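Local structure of F420-dependent methylenetetrahydromethanopterin dehydrogenase (Methanopyrus kandleri, 3IQZ) at residues L125-E130 with E219-E224. The protein catalyses the reversible, coenzyme F420-dependent reduction of methenyl-tetrahydromethanopterin to methylene-tetrahydromethanopterin, a step in methanogenesis from carbon dioxide. Residues are numbered along the deposited sequence; the frame is centred on the assembly and turned at random.
Sequences LGARRE and EGCFVE. With H4M (5,10-dimethylene tetrahydromethanopterin), chain G.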
loop_
_atom_site.group_PDB
_atom_site.type_symbol
_atom_site.label_atom_id
_atom_site.label_comp_id
_atom_site.label_asym_id
_atom_site.label_seq_id
_atom_site.Cartn_x
_atom_site.Cartn_y
_atom_site.Cartn_z
ATOM N N LEU A 125 -15.576 -7.751 -19.585
ATOM C CA LEU A 125 -15.224 -6.394 -19.170
ATOM C C LEU A 125 -16.325 -5.386 -19.526
ATOM O O LEU A 125 -17.339 -5.744 -20.120
ATOM C CB LEU A 125 -13.886 -5.980 -19.779
ATOM C CG LEU A 125 -13.692 -6.199 -21.286
ATOM C CD1 LEU A 125 -14.733 -5.438 -22.119
ATOM C CD2 LEU A 125 -12.269 -5.829 -21.738
ATOM N N GLY A 126 -16.111 -4.116 -19.169
ATOM C CA GLY A 126 -17.189 -3.108 -19.286
ATOM C C GLY A 126 -17.098 -2.453 -20.657
ATOM O O GLY A 126 -16.554 -1.348 -20.821
ATOM N N ALA A 127 -17.620 -3.152 -21.651
ATOM C CA ALA A 127 -17.410 -2.747 -23.024
ATOM C C ALA A 127 -18.443 -1.711 -23.484
ATOM O O ALA A 127 -19.316 -2.004 -24.311
ATOM C CB ALA A 127 -17.435 -3.967 -23.938
ATOM N N ARG A 128 -18.344 -0.502 -22.940
ATOM C CA ARG A 128 -19.093 0.637 -23.464
ATOM C C ARG A 128 -18.095 1.630 -24.055
ATOM O O ARG A 128 -17.054 1.894 -23.438
ATOM C CB ARG A 128 -19.871 1.305 -22.355
ATOM C CG ARG A 128 -21.096 0.489 -21.873
ATOM C CD ARG A 128 -22.146 0.340 -22.958
ATOM N NE ARG A 128 -23.464 0.135 -22.384
ATOM C CZ ARG A 128 -24.612 0.289 -23.039
ATOM N NH1 ARG A 128 -25.774 0.079 -22.406
ATOM N NH2 ARG A 128 -24.610 0.657 -24.314
ATOM N N ARG A 129 -18.406 2.179 -25.231
ATOM C CA ARG A 129 -17.474 3.052 -25.927
ATOM C C ARG A 129 -17.004 4.234 -25.076
ATOM O O ARG A 129 -15.853 4.636 -25.146
ATOM C CB ARG A 129 -18.035 3.563 -27.265
ATOM C CG ARG A 129 -17.035 4.529 -27.987
ATOM C CD ARG A 129 -17.472 4.960 -29.388
ATOM N NE ARG A 129 -17.876 3.818 -30.202
ATOM C CZ ARG A 129 -19.143 3.451 -30.396
ATOM N NH1 ARG A 129 -19.413 2.384 -31.134
ATOM N NH2 ARG A 129 -20.136 4.147 -29.850
ATOM N N GLU A 130 -17.912 4.800 -24.290
ATOM C CA GLU A 130 -17.554 5.942 -23.446
ATOM C C GLU A 130 -16.478 5.654 -22.391
ATOM O O GLU A 130 -15.979 6.582 -21.776
ATOM C CB GLU A 130 -18.800 6.462 -22.719
ATOM C CG GLU A 130 -19.938 6.839 -23.639
ATOM C CD GLU A 130 -20.885 5.692 -23.868
ATOM O OE1 GLU A 130 -22.051 5.943 -24.208
ATOM O OE2 GLU A 130 -20.462 4.534 -23.688
ATOM N N GLU A 219 -24.817 -6.051 -16.598
ATOM C CA GLU A 219 -25.800 -5.022 -16.291
ATOM C C GLU A 219 -25.466 -3.764 -17.091
ATOM O O GLU A 219 -26.337 -3.190 -17.734
ATOM C CB GLU A 219 -25.799 -4.696 -14.804
ATOM C CG GLU A 219 -26.692 -3.527 -14.449
ATOM C CD GLU A 219 -26.735 -3.223 -12.950
ATOM O OE1 GLU A 219 -26.340 -4.076 -12.127
ATOM O OE2 GLU A 219 -27.174 -2.116 -12.587
ATOM N N GLY A 220 -24.204 -3.330 -17.050
ATOM C CA GLY A 220 -23.856 -2.065 -17.669
ATOM C C GLY A 220 -23.863 -2.058 -19.202
ATOM O O GLY A 220 -24.121 -1.022 -19.826
ATOM N N CYS A 221 -23.572 -3.210 -19.810
ATOM C CA CYS A 221 -23.562 -3.346 -21.274
ATOM C C CYS A 221 -24.895 -3.757 -21.896
ATOM O O CYS A 221 -25.214 -3.347 -23.005
ATOM C CB CYS A 221 -22.515 -4.370 -21.696
ATOM S SG CYS A 221 -20.908 -3.829 -21.339
ATOM N N PHE A 222 -25.652 -4.584 -21.196
ATOM C CA PHE A 222 -26.841 -5.185 -21.793
ATOM C C PHE A 222 -28.164 -4.809 -21.156
ATOM O O PHE A 222 -29.212 -5.128 -21.699
ATOM C CB PHE A 222 -26.705 -6.712 -21.835
ATOM C CG PHE A 222 -25.530 -7.193 -22.661
ATOM C CD1 PHE A 222 -25.456 -6.903 -24.006
ATOM C CD2 PHE A 222 -24.518 -7.948 -22.085
ATOM C CE1 PHE A 222 -24.367 -7.343 -24.769
ATOM C CE2 PHE A 222 -23.415 -8.396 -22.840
ATOM C CZ PHE A 222 -23.341 -8.089 -24.181
ATOM N N VAL A 223 -28.138 -4.155 -20.000
ATOM C CA VAL A 223 -29.376 -3.880 -19.268
ATOM C C VAL A 223 -29.639 -2.390 -19.098
ATOM O O VAL A 223 -30.638 -1.856 -19.579
ATOM C CB VAL A 223 -29.396 -4.558 -17.883
ATOM C CG1 VAL A 223 -30.738 -4.275 -17.175
ATOM C CG2 VAL A 223 -29.171 -6.052 -18.032
ATOM N N GLU A 224 -28.757 -1.725 -18.375
ATOM C CA GLU A 224 -28.857 -0.286 -18.183
ATOM C C GLU A 224 -28.697 0.459 -19.506
ATOM O O GLU A 224 -27.696 0.268 -20.214
ATOM C CB GLU A 224 -27.775 0.186 -17.206
ATOM C CG GLU A 224 -27.855 1.667 -16.885
ATOM C CD GLU A 224 -29.210 2.070 -16.294
ATOM O OE1 GLU A 224 -29.949 2.822 -16.957
ATOM O OE2 GLU A 224 -29.514 1.641 -15.164
HETATM N N1 H4M G . -10.793 -9.040 -22.868
HETATM C C2 H4M G . -11.200 -9.946 -21.951
HETATM N NA2 H4M G . -10.305 -10.590 -21.171
HETATM N N3 H4M G . -12.506 -10.233 -21.800
HETATM C C4 H4M G . -13.449 -9.629 -22.549
HETATM O OH4 H4M G . -14.656 -9.926 -22.380
HETATM C C4A H4M G . -13.058 -8.696 -23.495
HETATM N N5 H4M G . -13.973 -8.027 -24.322
HETATM C C6 H4M G . -13.490 -7.603 -25.618
HETATM C C7 H4M G . -12.296 -6.713 -25.285
HETATM C C7M H4M G . -11.733 -6.146 -26.577
HETATM N N8 H4M G . -11.296 -7.498 -24.566
HETATM C C8A H4M G . -11.701 -8.410 -23.645
HETATM C C9 H4M G . -14.678 -6.845 -26.204
HETATM C C9M H4M G . -14.730 -7.030 -27.716
HETATM C C10 H4M G . -15.389 -8.337 -24.471
HETATM N N10 H4M G . -15.825 -7.518 -25.607
HETATM C C11 H4M G . -19.721 -5.957 -25.959
HETATM C C12 H4M G . -18.665 -5.373 -26.671
HETATM C C13 H4M G . -17.369 -5.890 -26.552
HETATM C C14 H4M G . -17.122 -6.990 -25.730
HETATM C C15 H4M G . -18.184 -7.570 -25.034
HETATM C C16 H4M G . -19.468 -7.058 -25.149
HETATM C CX1 H4M G . -21.142 -5.447 -26.073
HETATM C CX2 H4M G . -21.274 -3.964 -25.763
HETATM C CX3 H4M G . -22.626 -3.426 -26.249
HETATM C CX4 H4M G . -22.864 -1.982 -25.830
HETATM C CX5 H4M G . -22.348 -0.994 -26.877
HETATM O OX2 H4M G . -21.160 -3.784 -24.342
HETATM O OX3 H4M G . -22.660 -3.442 -27.666
HETATM O OX4 H4M G . -24.275 -1.782 -25.617
HETATM O OX5 H4M G . -22.704 0.327 -26.468
HETATM O O5J H4M G . -24.575 4.969 -27.649
HETATM C C5J H4M G . -23.225 4.714 -27.302
HETATM C C4J H4M G . -23.100 3.411 -26.530
HETATM O O4J H4M G . -23.706 2.284 -27.183
HETATM C C3J H4M G . -21.612 3.135 -26.465
HETATM O O3J H4M G . -21.299 2.703 -25.137
HETATM C C2J H4M G . -21.422 2.069 -27.536
HETATM O O2J H4M G . -20.297 1.232 -27.276
HETATM C C1J H4M G . -22.738 1.292 -27.516
HETATM P PA H4M G . -25.020 5.184 -29.194
HETATM O O1A H4M G . -25.331 6.667 -29.192
HETATM O O2A H4M G . -23.828 4.773 -30.052
HETATM O O3A H4M G . -26.217 4.266 -29.355
#
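Arg128 reaches from its loop to helix 197-223 and grips the carbonyl of Gly220. Its CB lies 3.4 Å from O3J of the bound tetrahydromethanopterin. CG sits between that hydroxyl and Gly220 O. The chain bends here (chi2 -65°), which carries the guanidinium across to the helix. CD then passes alongside O3J and OX5. NE donates to Gly220 O at 2.9 Å, and the bond is fairly straight (160°). Arg128 NH1 gives Gly220 O a longer, more bent bond of 3.3 Å (136°). The two nitrogens grip this one oxygen side-on, in the plane of the guanidinium. Arg128 NH1 is also 2.9 Å from Glu224 O. Arg128 NH2 bonds OX5 of the ligand and lies 2.8 Å from its OX4, while Cys221 O lies over one guanidinium face and accepts from OX4. With an alanine here, Gly220 O and OX5 would probably be left without these donors, and a gap would open between loop and helix. Tyr230 adds a cation-pi contact to Arg128.

Nearby, Cys221 SG packs 4.3 Å from Ala127 CB. Ala127 O accepts from OX2 at 2.6 Å, and Ala127 CB touches the phenylene ring (C12 and C13). Leu125 packs against the pterin with both methyls. Backbone N of Arg129 donates to ribose O2J and O3J, and O3J donates to Glu130 OE2. Together, the loop and the helix line the tetrahydromethanopterin-binding site, from pterin to ribose.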